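Local coordinates for flavin-nucleotide-binding protein (Mycobacterium smegmatis, PDB 4YBN) that binds FAD and heme in a split beta-barrel fold of the pyridoxamine 5'-phosphate oxidase-related family, probably acting as an oxidoreductase, at residues K17-S21 against R22-D26; P68-R71 against A72-E75; L154-D158 against D159-L163. One frame throughout, in Å; residues are numbered along the deposited sequence.

Contacts 1 and 3 lie side by side, with centres 11 Å apart. Their backbones meet where Ser-19 N approaches Leu-163 O at 2.9 Å, a probable hydrogen bond. Arg-24 CB packs on Leu-163 CD2 beside it. Contact 2 is remote from both. Its centre is 29 Å from that of contact 1 and 21 Å from that of contact 3, and its nearest atoms are about 18 Å and 8 Å away. Each contact touches a cofactor. Contact 1 reaches a heme through Lys-17, contact 3 an FAD through Ser-162, and contact 2 another FAD through Trp-69. That second FAD is also hydrogen-bonded to Ser-162 of the second subunit, so each flavin site draws on both chains.

Contact 1 of 3, residues K17-S21 against R22-D26; sequences KQSTS and RERLD. With HEM (protoporphyrin IX containing Fe), chain G.
Ser-21 caps the N-terminus of helix 22-29. Its OG accepts from Arg-24 N at 3.1 Å, and its carbonyl O takes the first helical bond, from Leu-25 N at 3.0 Å. The hydroxyl can turn to the helix because it lies anti to the backbone N (chi1 171°). An ST turn leads into the cap: Ser-19 OG accepts from Ser-21 N.

The Arg-24 side chain runs back over both serines. CB rests on Ser-21 O. CG comes up to Ser-21 OG, 3.5 Å away. CD then passes Ser-19 OG at 3.7 Å. The chain stays extended to NE and carries the guanidinium to the exposed surface. Leu-163 and Leu-165 of strand 161-166 also touch this side chain.

Arg-22 bends at chi2 (62°) and grips Asp-26 one turn on. NE and NH1 both meet the single oxygen OD1, which lies in the guanidinium plane. NH1 also forms a salt bridge with Asp-57. A water links Thr-20 O to Arg-22 N.

At the other end of the segment, Lys-17 extends away from the helix. Its NZ donates to Ser-166 OG and to heme propionate O1A, the latter at 2.9 Å.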
loop_
_atom_site.group_PDB
_atom_site.type_symbol
_atom_site.label_atom_id
_atom_site.label_comp_id
_atom_site.label_asym_id
_atom_site.label_seq_id
_atom_site.Cartn_x
_atom_site.Cartn_y
_atom_site.Cartn_z
ATOM N N LYS A 17 -17.137 -8.812 -5.916
ATOM C CA LYS A 17 -16.268 -8.227 -4.907
ATOM C C LYS A 17 -16.393 -6.693 -4.769
ATOM O O LYS A 17 -15.836 -6.114 -3.813
ATOM C CB LYS A 17 -14.831 -8.592 -5.222
ATOM C CG LYS A 17 -14.536 -10.049 -4.927
ATOM C CD LYS A 17 -13.232 -10.462 -5.555
ATOM C CE LYS A 17 -12.926 -11.912 -5.235
ATOM N NZ LYS A 17 -11.453 -12.104 -5.348
ATOM N N GLN A 18 -17.087 -6.039 -5.714
ATOM C CA GLN A 18 -17.335 -4.594 -5.623
ATOM C C GLN A 18 -18.349 -4.348 -4.530
ATOM O O GLN A 18 -19.309 -5.103 -4.430
ATOM C CB GLN A 18 -17.848 -4.042 -6.909
ATOM C CG GLN A 18 -18.035 -2.529 -6.864
ATOM C CD GLN A 18 -17.764 -1.852 -8.219
ATOM O OE1 GLN A 18 -17.848 -2.482 -9.300
ATOM N NE2 GLN A 18 -17.413 -0.562 -8.169
ATOM N N SER A 19 -18.094 -3.351 -3.684
ATOM C CA SER A 19 -19.064 -2.893 -2.672
ATOM C C SER A 19 -19.438 -1.443 -2.875
ATOM O O SER A 19 -18.577 -0.620 -3.075
ATOM C CB SER A 19 -18.480 -3.045 -1.273
ATOM O OG SER A 19 -19.293 -2.303 -0.333
ATOM N N THR A 20 -20.715 -1.106 -2.799
ATOM C CA THR A 20 -21.153 0.288 -2.826
ATOM C C THR A 20 -21.410 0.890 -1.434
ATOM O O THR A 20 -21.991 1.953 -1.317
ATOM C CB THR A 20 -22.464 0.413 -3.612
ATOM O OG1 THR A 20 -23.422 -0.472 -3.013
ATOM C CG2 THR A 20 -22.227 0.041 -5.121
ATOM N N SER A 21 -21.000 0.225 -0.373
ATOM C CA SER A 21 -21.208 0.797 0.924
ATOM C C SER A 21 -20.166 1.907 1.270
ATOM O O SER A 21 -18.955 1.640 1.400
ATOM C CB SER A 21 -21.181 -0.270 1.974
ATOM O OG SER A 21 -21.173 0.322 3.274
ATOM N N ARG A 22 -20.678 3.126 1.463
ATOM C CA ARG A 22 -19.884 4.249 1.915
ATOM C C ARG A 22 -19.347 3.994 3.304
ATOM O O ARG A 22 -18.261 4.466 3.693
ATOM C CB ARG A 22 -20.758 5.519 1.894
ATOM C CG ARG A 22 -20.087 6.747 2.456
ATOM C CD ARG A 22 -18.843 7.165 1.677
ATOM N NE ARG A 22 -18.028 8.024 2.542
ATOM C CZ ARG A 22 -18.141 9.364 2.609
ATOM N NH1 ARG A 22 -17.398 10.029 3.500
ATOM N NH2 ARG A 22 -18.958 10.034 1.766
ATOM N N GLU A 23 -20.120 3.283 4.104
ATOM C CA GLU A 23 -19.654 2.966 5.421
ATOM C C GLU A 23 -18.416 2.075 5.396
ATOM O O GLU A 23 -17.503 2.241 6.203
ATOM C CB GLU A 23 -20.785 2.362 6.223
ATOM C CG GLU A 23 -20.494 2.099 7.671
ATOM C CD GLU A 23 -21.607 1.259 8.305
ATOM O OE1 GLU A 23 -22.704 1.213 7.704
ATOM O OE2 GLU A 23 -21.392 0.604 9.360
ATOM N N ARG A 24 -18.387 1.130 4.488
ATOM C CA ARG A 24 -17.195 0.267 4.323
ATOM C C ARG A 24 -16.027 1.050 3.786
ATOM O O ARG A 24 -14.898 0.814 4.165
ATOM C CB ARG A 24 -17.494 -0.896 3.372
ATOM C CG ARG A 24 -18.540 -1.876 3.940
ATOM C CD ARG A 24 -18.511 -3.230 3.209
ATOM N NE ARG A 24 -19.431 -4.192 3.816
ATOM C CZ ARG A 24 -19.112 -5.123 4.726
ATOM N NH1 ARG A 24 -17.856 -5.268 5.147
ATOM N NH2 ARG A 24 -20.065 -5.933 5.213
ATOM N N LEU A 25 -16.313 1.968 2.879
ATOM C CA LEU A 25 -15.302 2.900 2.437
ATOM C C LEU A 25 -14.648 3.697 3.544
ATOM O O LEU A 25 -13.414 3.719 3.651
ATOM C CB LEU A 25 -15.824 3.800 1.356
ATOM C CG LEU A 25 -14.803 4.853 0.921
ATOM C CD1 LEU A 25 -13.712 4.230 0.067
ATOM C CD2 LEU A 25 -15.484 5.990 0.214
ATOM N N ASP A 26 -15.443 4.304 4.412
ATOM C CA ASP A 26 -14.903 5.032 5.531
ATOM C C ASP A 26 -14.099 4.178 6.465
ATOM O O ASP A 26 -13.068 4.611 7.006
ATOM C CB ASP A 26 -16.054 5.747 6.331
ATOM C CG ASP A 26 -16.673 6.864 5.546
ATOM O OD1 ASP A 26 -16.099 7.236 4.526
ATOM O OD2 ASP A 26 -17.743 7.396 5.944
HETATM C CHA HEM G . -6.459 -13.122 -10.441
HETATM C CHB HEM G . -3.333 -13.719 -6.824
HETATM C CHC HEM G . -1.382 -17.509 -9.091
HETATM C CHD HEM G . -4.267 -16.740 -12.881
HETATM C C1A HEM G . -5.798 -12.967 -9.259
HETATM C C2A HEM G . -6.088 -11.990 -8.276
HETATM C C3A HEM G . -5.161 -12.152 -7.262
HETATM C C4A HEM G . -4.347 -13.247 -7.625
HETATM C CMA HEM G . -4.971 -11.363 -5.980
HETATM C CAA HEM G . -7.156 -10.913 -8.375
HETATM C CBA HEM G . -8.577 -11.382 -8.026
HETATM C CGA HEM G . -9.509 -10.201 -7.846
HETATM O O1A HEM G . -10.015 -10.007 -6.716
HETATM O O2A HEM G . -9.757 -9.409 -8.793
HETATM C C1B HEM G . -2.537 -14.839 -7.103
HETATM C C2B HEM G . -1.595 -15.379 -6.172
HETATM C C3B HEM G . -1.022 -16.438 -6.779
HETATM C C4B HEM G . -1.654 -16.561 -8.132
HETATM C CMB HEM G . -1.266 -14.917 -4.752
HETATM C CAB HEM G . -0.060 -17.233 -6.024
HETATM C CBB HEM G . 0.326 -18.416 -6.394
HETATM C C1C HEM G . -1.978 -17.639 -10.360
HETATM C C2C HEM G . -1.523 -18.492 -11.408
HETATM C C3C HEM G . -2.356 -18.283 -12.516
HETATM C C4C HEM G . -3.308 -17.288 -12.108
HETATM C CMC HEM G . -0.393 -19.449 -11.291
HETATM C CAC HEM G . -2.384 -19.007 -13.804
HETATM C CBC HEM G . -1.822 -20.219 -13.973
HETATM C C1D HEM G . -5.075 -15.695 -12.472
HETATM C C2D HEM G . -6.185 -15.264 -13.298
HETATM C C3D HEM G . -6.798 -14.271 -12.622
HETATM C C4D HEM G . -6.060 -14.104 -11.371
HETATM C CMD HEM G . -6.564 -15.792 -14.649
HETATM C CAD HEM G . -8.007 -13.456 -13.049
HETATM C CBD HEM G . -9.229 -13.686 -12.147
HETATM C CGD HEM G . -10.505 -13.314 -12.881
HETATM O O1D HEM G . -11.329 -14.201 -13.236
HETATM O O2D HEM G . -10.755 -12.107 -13.153
HETATM N NA HEM G . -4.720 -13.709 -8.853
HETATM N NB HEM G . -2.555 -15.567 -8.223
HETATM N NC HEM G . -2.992 -16.872 -10.849
HETATM N ND HEM G . -5.041 -14.990 -11.323
HETATM FE FE HEM G . -3.816 -15.211 -9.883
HETATM O O HOH W 1 -23.453 3.708 0.830
HETATM O O HOH W 2 -5.490 -16.389 -8.762
#

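Contact 2 of 3, residues P68-R71 against A72-E75. With FAD (flavin-adenine dinucleotide), chain H.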
loop_
_atom_site.group_PDB
_atom_site.type_symbol
_atom_site.label_atom_id
_atom_site.label_comp_id
_atom_site.label_asym_id
_atom_site.label_seq_id
_atom_site.Cartn_x
_atom_site.Cartn_y
_atom_site.Cartn_z
ATOM N N PRO A 68 7.263 19.358 -5.983
ATOM C CA PRO A 68 6.674 19.528 -7.319
ATOM C C PRO A 68 5.454 18.732 -7.531
ATOM O O PRO A 68 4.572 19.185 -8.234
ATOM C CB PRO A 68 7.775 19.042 -8.266
ATOM C CG PRO A 68 9.033 19.250 -7.507
ATOM C CD PRO A 68 8.684 18.982 -6.066
ATOM N N TRP A 69 5.376 17.575 -6.882
ATOM C CA TRP A 69 4.223 16.724 -6.953
ATOM C C TRP A 69 3.009 17.354 -6.351
ATOM O O TRP A 69 1.934 17.431 -6.972
ATOM C CB TRP A 69 4.527 15.506 -6.135
ATOM C CG TRP A 69 5.223 14.573 -6.821
ATOM C CD1 TRP A 69 5.337 14.459 -8.182
ATOM C CD2 TRP A 69 5.889 13.463 -6.251
ATOM N NE1 TRP A 69 6.053 13.335 -8.486
ATOM C CE2 TRP A 69 6.408 12.703 -7.324
ATOM C CE3 TRP A 69 6.099 13.027 -4.936
ATOM C CZ2 TRP A 69 7.136 11.549 -7.131
ATOM C CZ3 TRP A 69 6.844 11.857 -4.745
ATOM C CH2 TRP A 69 7.340 11.135 -5.845
ATOM N N LEU A 70 3.182 17.837 -5.151
ATOM C CA LEU A 70 2.046 18.523 -4.490
ATOM C C LEU A 70 1.642 19.790 -5.228
ATOM O O LEU A 70 0.445 20.066 -5.349
ATOM C CB LEU A 70 2.335 18.791 -3.010
ATOM C CG LEU A 70 2.504 17.494 -2.216
ATOM C CD1 LEU A 70 2.896 17.922 -0.826
ATOM C CD2 LEU A 70 1.234 16.666 -2.147
ATOM N N ARG A 71 2.623 20.545 -5.726
ATOM C CA ARG A 71 2.324 21.724 -6.564
ATOM C C ARG A 71 1.499 21.388 -7.789
ATOM O O ARG A 71 0.621 22.136 -8.165
ATOM C CB ARG A 71 3.589 22.454 -7.034
ATOM C CG ARG A 71 4.190 23.404 -6.034
ATOM C CD ARG A 71 5.402 24.085 -6.659
ATOM N NE ARG A 71 6.157 24.794 -5.639
ATOM C CZ ARG A 71 7.191 25.590 -5.890
ATOM N NH1 ARG A 71 7.605 25.776 -7.142
ATOM N NH2 ARG A 71 7.807 26.209 -4.880
ATOM N N ALA A 72 1.773 20.274 -8.395
ATOM C CA ALA A 72 1.051 19.828 -9.580
ATOM C C ALA A 72 -0.385 19.585 -9.239
ATOM O O ALA A 72 -1.292 20.036 -9.917
ATOM C CB ALA A 72 1.708 18.593 -10.173
ATOM N N LEU A 73 -0.640 18.979 -8.085
ATOM C CA LEU A 73 -1.979 18.772 -7.655
ATOM C C LEU A 73 -2.669 20.066 -7.254
ATOM O O LEU A 73 -3.843 20.244 -7.515
ATOM C CB LEU A 73 -1.987 17.847 -6.437
ATOM C CG LEU A 73 -1.538 16.383 -6.702
ATOM C CD1 LEU A 73 -1.433 15.706 -5.338
ATOM C CD2 LEU A 73 -2.573 15.684 -7.546
ATOM N N ALA A 74 -1.944 20.951 -6.600
ATOM C CA ALA A 74 -2.483 22.241 -6.205
ATOM C C ALA A 74 -2.906 23.073 -7.465
ATOM O O ALA A 74 -3.916 23.741 -7.476
ATOM C CB ALA A 74 -1.458 23.018 -5.487
ATOM N N GLU A 75 -2.186 22.876 -8.542
ATOM C CA GLU A 75 -2.455 23.570 -9.823
ATOM C C GLU A 75 -3.548 22.881 -10.628
ATOM O O GLU A 75 -3.899 23.337 -11.721
ATOM C CB GLU A 75 -1.174 23.662 -10.628
ATOM C CG GLU A 75 -0.209 24.660 -9.974
ATOM C CD GLU A 75 1.231 24.657 -10.546
ATOM O OE1 GLU A 75 1.554 24.004 -11.556
ATOM O OE2 GLU A 75 2.108 25.297 -9.931
HETATM P PA FAD H . 9.372 14.893 -7.166
HETATM O O1A FAD H . 10.512 15.872 -7.317
HETATM O O2A FAD H . 7.978 15.340 -7.537
HETATM O O5B FAD H . 9.675 13.560 -8.049
HETATM C C5B FAD H . 10.894 13.305 -8.745
HETATM C C4B FAD H . 11.183 11.801 -8.771
HETATM O O4B FAD H . 11.810 11.370 -7.543
HETATM C C3B FAD H . 9.947 10.901 -8.878
HETATM O O3B FAD H . 9.340 10.737 -10.169
HETATM C C2B FAD H . 10.457 9.587 -8.364
HETATM O O2B FAD H . 11.031 8.925 -9.477
HETATM C C1B FAD H . 11.454 10.011 -7.264
HETATM N N9A FAD H . 10.727 9.863 -5.963
HETATM C C8A FAD H . 10.214 10.882 -5.240
HETATM N N7A FAD H . 9.576 10.419 -4.125
HETATM C C5A FAD H . 9.670 9.076 -4.131
HETATM C C6A FAD H . 9.213 7.991 -3.241
HETATM N N6A FAD H . 8.524 8.321 -2.116
HETATM N N1A FAD H . 9.550 6.713 -3.620
HETATM C C2A FAD H . 10.276 6.406 -4.727
HETATM N N3A FAD H . 10.694 7.354 -5.560
HETATM C C4A FAD H . 10.437 8.695 -5.340
HETATM N N1 FAD H . 5.218 13.557 1.614
HETATM C C2 FAD H . 4.563 14.645 2.110
HETATM O O2 FAD H . 4.888 15.736 1.578
HETATM N N3 FAD H . 3.643 14.573 3.128
HETATM C C4 FAD H . 3.281 13.379 3.666
HETATM O O4 FAD H . 2.437 13.215 4.571
HETATM C C4X FAD H . 3.950 12.149 3.165
HETATM N N5 FAD H . 3.653 10.938 3.688
HETATM C C5X FAD H . 4.276 9.817 3.226
HETATM C C6 FAD H . 3.943 8.569 3.752
HETATM C C7 FAD H . 4.547 7.412 3.289
HETATM C C7M FAD H . 4.173 6.084 3.896
HETATM C C8 FAD H . 5.567 7.511 2.223
HETATM C C8M FAD H . 6.241 6.300 1.645
HETATM C C9 FAD H . 5.889 8.732 1.687
HETATM C C9A FAD H . 5.285 9.899 2.140
HETATM N N10 FAD H . 5.603 11.157 1.568
HETATM C C10 FAD H . 4.966 12.309 2.086
HETATM C "C1'" FAD H . 6.649 11.270 0.534
HETATM C "C2'" FAD H . 6.242 11.464 -0.905
HETATM O "O2'" FAD H . 6.348 10.207 -1.584
HETATM C "C3'" FAD H . 7.224 12.480 -1.548
HETATM O "O3'" FAD H . 8.609 12.052 -1.334
HETATM C "C4'" FAD H . 6.978 13.967 -1.170
HETATM O "O4'" FAD H . 5.633 14.393 -1.489
HETATM C "C5'" FAD H . 7.936 14.912 -1.909
HETATM O "O5'" FAD H . 8.032 14.538 -3.297
HETATM P P FAD H . 8.864 15.393 -4.399
HETATM O O1P FAD H . 10.154 15.853 -3.759
HETATM O O2P FAD H . 7.855 16.391 -4.958
HETATM O O3P FAD H . 9.308 14.381 -5.609
#
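Pro-68 begins helix 68-74, and its carbonyl O accepts from Ala-72 N at 3.0 Å. The first turn faces the FAD pyrophosphate, and Pro-68, Trp-69 and Leu-70 form part of the flavin pocket. The proline ring lies beside the phosphates, with CG near O1A.

Trp-69 follows. Its O takes Leu-73 N at 3.2 Å, and its own N points almost straight at phosphate oxygen O2P in a weak, long bond of 3.4 Å. CG lies anti to the carbonyl carbon (chi1 -84°), which sends the indole out from the helix with one face under the pyrophosphate. Bridging oxygen O3P stands 3.4 Å above that face of Trp-69, toward the rim. Several ring-to-FAD approaches are shorter than normal packing, so their detail is doubtful. Phe-48 also stacks with the ring.

Leu-70 O holds Ala-74 N at 2.8 Å. In its side chain, Leu-70 CD2 meets Leu-73 CD1 at 4.3 Å, while CD1 approaches flavin O2. Arg-71 closes the segment. Its O binds Glu-75 N and has Glu-75 CG folded against it, and its NE donates to Thr-65 O.

The helix lies against the barrel. Leu-70, Leu-73 and Ala-74 press on Leu-152 of strand 149-155, Leu-73 also on Phe-111 of strand 110-113, and Ala-72 on Leu-39 of strand 34-41.

Contact 3 of 3, residues L154-D158 against D159-L163. With FAD (flavin-adenine dinucleotide), chain K.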
loop_
_atom_site.group_PDB
_atom_site.type_symbol
_atom_site.label_atom_id
_atom_site.label_comp_id
_atom_site.label_asym_id
_atom_site.label_seq_id
_atom_site.Cartn_x
_atom_site.Cartn_y
_atom_site.Cartn_z
ATOM N N LEU A 154 -9.434 16.288 -1.372
ATOM C CA LEU A 154 -10.216 15.691 -2.414
ATOM C C LEU A 154 -11.556 15.277 -1.876
ATOM O O LEU A 154 -11.645 14.558 -0.898
ATOM C CB LEU A 154 -9.445 14.462 -2.923
ATOM C CG LEU A 154 -10.116 13.601 -3.994
ATOM C CD1 LEU A 154 -10.070 14.386 -5.290
ATOM C CD2 LEU A 154 -9.474 12.262 -4.198
ATOM N N ALA A 155 -12.608 15.740 -2.537
ATOM C CA ALA A 155 -13.989 15.464 -2.164
ATOM C C ALA A 155 -14.353 14.029 -2.339
ATOM O O ALA A 155 -14.091 13.458 -3.366
ATOM C CB ALA A 155 -14.962 16.348 -2.987
ATOM N N ILE A 156 -14.969 13.437 -1.319
ATOM C CA ILE A 156 -15.508 12.126 -1.435
ATOM C C ILE A 156 -17.005 12.287 -1.678
ATOM O O ILE A 156 -17.757 12.584 -0.747
ATOM C CB ILE A 156 -15.333 11.287 -0.197
ATOM C CG1 ILE A 156 -13.867 11.194 0.203
ATOM C CG2 ILE A 156 -15.957 9.913 -0.448
ATOM C CD1 ILE A 156 -13.663 10.764 1.667
ATOM N N GLY A 157 -17.404 12.052 -2.913
ATOM C CA GLY A 157 -18.771 12.314 -3.318
ATOM C C GLY A 157 -19.517 11.013 -3.408
ATOM O O GLY A 157 -19.141 10.047 -2.738
ATOM N N ASP A 158 -20.588 10.990 -4.220
ATOM C CA ASP A 158 -21.371 9.767 -4.405
ATOM C C ASP A 158 -20.840 8.915 -5.537
ATOM O O ASP A 158 -21.008 7.746 -5.517
ATOM C CB ASP A 158 -22.825 10.116 -4.718
ATOM C CG ASP A 158 -23.525 10.725 -3.530
ATOM O OD1 ASP A 158 -23.411 10.153 -2.418
ATOM O OD2 ASP A 158 -24.167 11.773 -3.702
ATOM N N ASP A 159 -20.226 9.527 -6.535
ATOM C CA ASP A 159 -19.982 8.848 -7.778
ATOM C C ASP A 159 -18.478 8.680 -8.131
ATOM O O ASP A 159 -18.142 8.117 -9.178
ATOM C CB ASP A 159 -20.725 9.602 -8.914
ATOM C CG ASP A 159 -22.294 9.503 -8.803
ATOM O OD1 ASP A 159 -22.831 8.581 -8.155
ATOM O OD2 ASP A 159 -23.006 10.377 -9.361
ATOM N N ASN A 160 -17.576 9.185 -7.301
ATOM C CA ASN A 160 -16.190 9.293 -7.740
ATOM C C ASN A 160 -15.263 8.284 -7.104
ATOM O O ASN A 160 -14.031 8.498 -7.085
ATOM C CB ASN A 160 -15.654 10.698 -7.504
ATOM C CG ASN A 160 -15.518 11.044 -6.018
ATOM O OD1 ASN A 160 -16.302 10.629 -5.256
ATOM N ND2 ASN A 160 -14.487 11.761 -5.639
ATOM N N TRP A 161 -15.825 7.189 -6.629
ATOM C CA TRP A 161 -15.036 6.198 -5.888
ATOM C C TRP A 161 -15.487 4.771 -6.122
ATOM O O TRP A 161 -16.644 4.501 -6.455
ATOM C CB TRP A 161 -15.025 6.541 -4.384
ATOM C CG TRP A 161 -16.341 6.567 -3.689
ATOM C CD1 TRP A 161 -17.138 7.660 -3.478
ATOM C CD2 TRP A 161 -17.033 5.454 -3.114
ATOM N NE1 TRP A 161 -18.283 7.285 -2.810
ATOM C CE2 TRP A 161 -18.229 5.947 -2.545
ATOM C CE3 TRP A 161 -16.737 4.098 -2.984
ATOM C CZ2 TRP A 161 -19.160 5.125 -1.930
ATOM C CZ3 TRP A 161 -17.635 3.288 -2.357
ATOM C CH2 TRP A 161 -18.860 3.815 -1.821
ATOM N N SER A 162 -14.544 3.830 -5.994
ATOM C CA SER A 162 -14.888 2.436 -6.128
ATOM C C SER A 162 -14.233 1.656 -4.956
ATOM O O SER A 162 -13.153 2.035 -4.479
ATOM C CB SER A 162 -14.481 1.923 -7.500
ATOM O OG SER A 162 -13.077 1.825 -7.578
ATOM N N LEU A 163 -14.920 0.662 -4.455
ATOM C CA LEU A 163 -14.404 -0.167 -3.369
ATOM C C LEU A 163 -14.446 -1.641 -3.772
ATOM O O LEU A 163 -15.504 -2.215 -4.213
ATOM C CB LEU A 163 -15.194 0.098 -2.079
ATOM C CG LEU A 163 -14.746 -0.672 -0.835
ATOM C CD1 LEU A 163 -13.399 -0.296 -0.284
ATOM C CD2 LEU A 163 -15.804 -0.512 0.222
HETATM P PA FAD K . -10.863 -2.234 -14.893
HETATM O O1A FAD K . -12.117 -2.696 -15.580
HETATM O O2A FAD K . -9.640 -2.073 -15.747
HETATM O O5B FAD K . -11.234 -0.888 -14.010
HETATM C C5B FAD K . -12.560 -0.316 -13.987
HETATM C C4B FAD K . -12.858 0.358 -12.640
HETATM O O4B FAD K . -12.967 -0.643 -11.610
HETATM C C3B FAD K . -11.749 1.245 -12.060
HETATM O O3B FAD K . -11.593 2.539 -12.671
HETATM C C2B FAD K . -12.040 1.237 -10.549
HETATM O O2B FAD K . -12.946 2.267 -10.174
HETATM C C1B FAD K . -12.706 -0.124 -10.305
HETATM N N9A FAD K . -11.769 -0.992 -9.583
HETATM C C8A FAD K . -11.103 -1.996 -10.203
HETATM N N7A FAD K . -10.259 -2.607 -9.321
HETATM C C5A FAD K . -10.383 -1.988 -8.132
HETATM C C6A FAD K . -9.733 -2.178 -6.809
HETATM N N6A FAD K . -8.836 -3.184 -6.704
HETATM N N1A FAD K . -10.114 -1.356 -5.784
HETATM C C2A FAD K . -11.022 -0.350 -5.967
HETATM N N3A FAD K . -11.632 -0.152 -7.156
HETATM C C4A FAD K . -11.376 -0.921 -8.278
HETATM N N1 FAD K . -5.669 -8.307 -9.810
HETATM C C2 FAD K . -5.014 -9.165 -10.646
HETATM O O2 FAD K . -5.514 -9.212 -11.793
HETATM N N3 FAD K . -3.919 -9.880 -10.251
HETATM C C4 FAD K . -3.357 -9.727 -8.996
HETATM O O4 FAD K . -2.322 -10.283 -8.528
HETATM C C4X FAD K . -4.042 -8.837 -8.031
HETATM N N5 FAD K . -3.558 -8.634 -6.780
HETATM C C5X FAD K . -4.190 -7.757 -5.956
HETATM C C6 FAD K . -3.725 -7.568 -4.697
HETATM C C7 FAD K . -4.397 -6.707 -3.848
HETATM C C7M FAD K . -3.886 -6.469 -2.465
HETATM C C8 FAD K . -5.596 -5.952 -4.273
HETATM C C8M FAD K . -6.276 -4.971 -3.354
HETATM C C9 FAD K . -6.070 -6.153 -5.536
HETATM C C9A FAD K . -5.404 -7.026 -6.386
HETATM N N10 FAD K . -5.871 -7.199 -7.690
HETATM C C10 FAD K . -5.237 -8.113 -8.530
HETATM C "C1'" FAD K . -7.105 -6.512 -8.151
HETATM C "C2'" FAD K . -6.888 -5.409 -9.153
HETATM O "O2'" FAD K . -6.807 -4.177 -8.442
HETATM C "C3'" FAD K . -8.132 -5.371 -10.045
HETATM O "O3'" FAD K . -9.335 -5.399 -9.207
HETATM C "C4'" FAD K . -8.080 -6.529 -11.077
HETATM O "O4'" FAD K . -6.876 -6.453 -11.892
HETATM C "C5'" FAD K . -9.305 -6.490 -11.972
HETATM O "O5'" FAD K . -9.459 -5.158 -12.438
HETATM P P FAD K . -10.539 -4.787 -13.570
HETATM O O1P FAD K . -11.842 -5.274 -12.990
HETATM O O2P FAD K . -10.065 -5.281 -14.887
HETATM O O3P FAD K . -10.525 -3.194 -13.612
HETATM O O HOH W 3 -18.932 6.290 -6.214
#
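Asn-160 and Trp-161 both set their CG between the backbone N and the carbonyl carbon (chi1 67° and 61°), and this brings the amide and the indole back onto residues 155-157. The two residues close the loop that joins strands 149-155 and 161-166 of the split beta-barrel.

The Asn-160 amide does the work of a backbone peptide. ND2 donates to Ala-155 O at 2.9 Å, and OD1 accepts from Gly-157 N at 3.0 Å. Each arm of the amide thus holds a main-chain group of the preceding segment, which should fix the rotation of the side chain. ND2 has a further partner in Phe-108 O, so the loop is also tied to strand 99-108.

Trp-161 NE1 reaches Gly-157 O at the edge of its ring, a weak bond, with an N-H...O angle of only 128°. Ile-156 CG2 touches CD1 of the same ring at 4.0 Å, the two side chains crossing obliquely. Leu-25 of helix 22-29 and Leu-107 of strand 99-108 also touch the indole.

A water bridges the turn. It donates to Asp-158 O at 2.6 Å and accepts from Trp-161 N at 3.3 Å, and it sits over one face of the indole.

Beyond the loop the chain enters strand 161-166 and the flavin pocket. There Ser-162 OG accepts from ribose hydroxyl O2B of FAD at 2.6 Å. Ser-162 OG also donates to adenine N3A of FAD, in a bond that is suspiciously short.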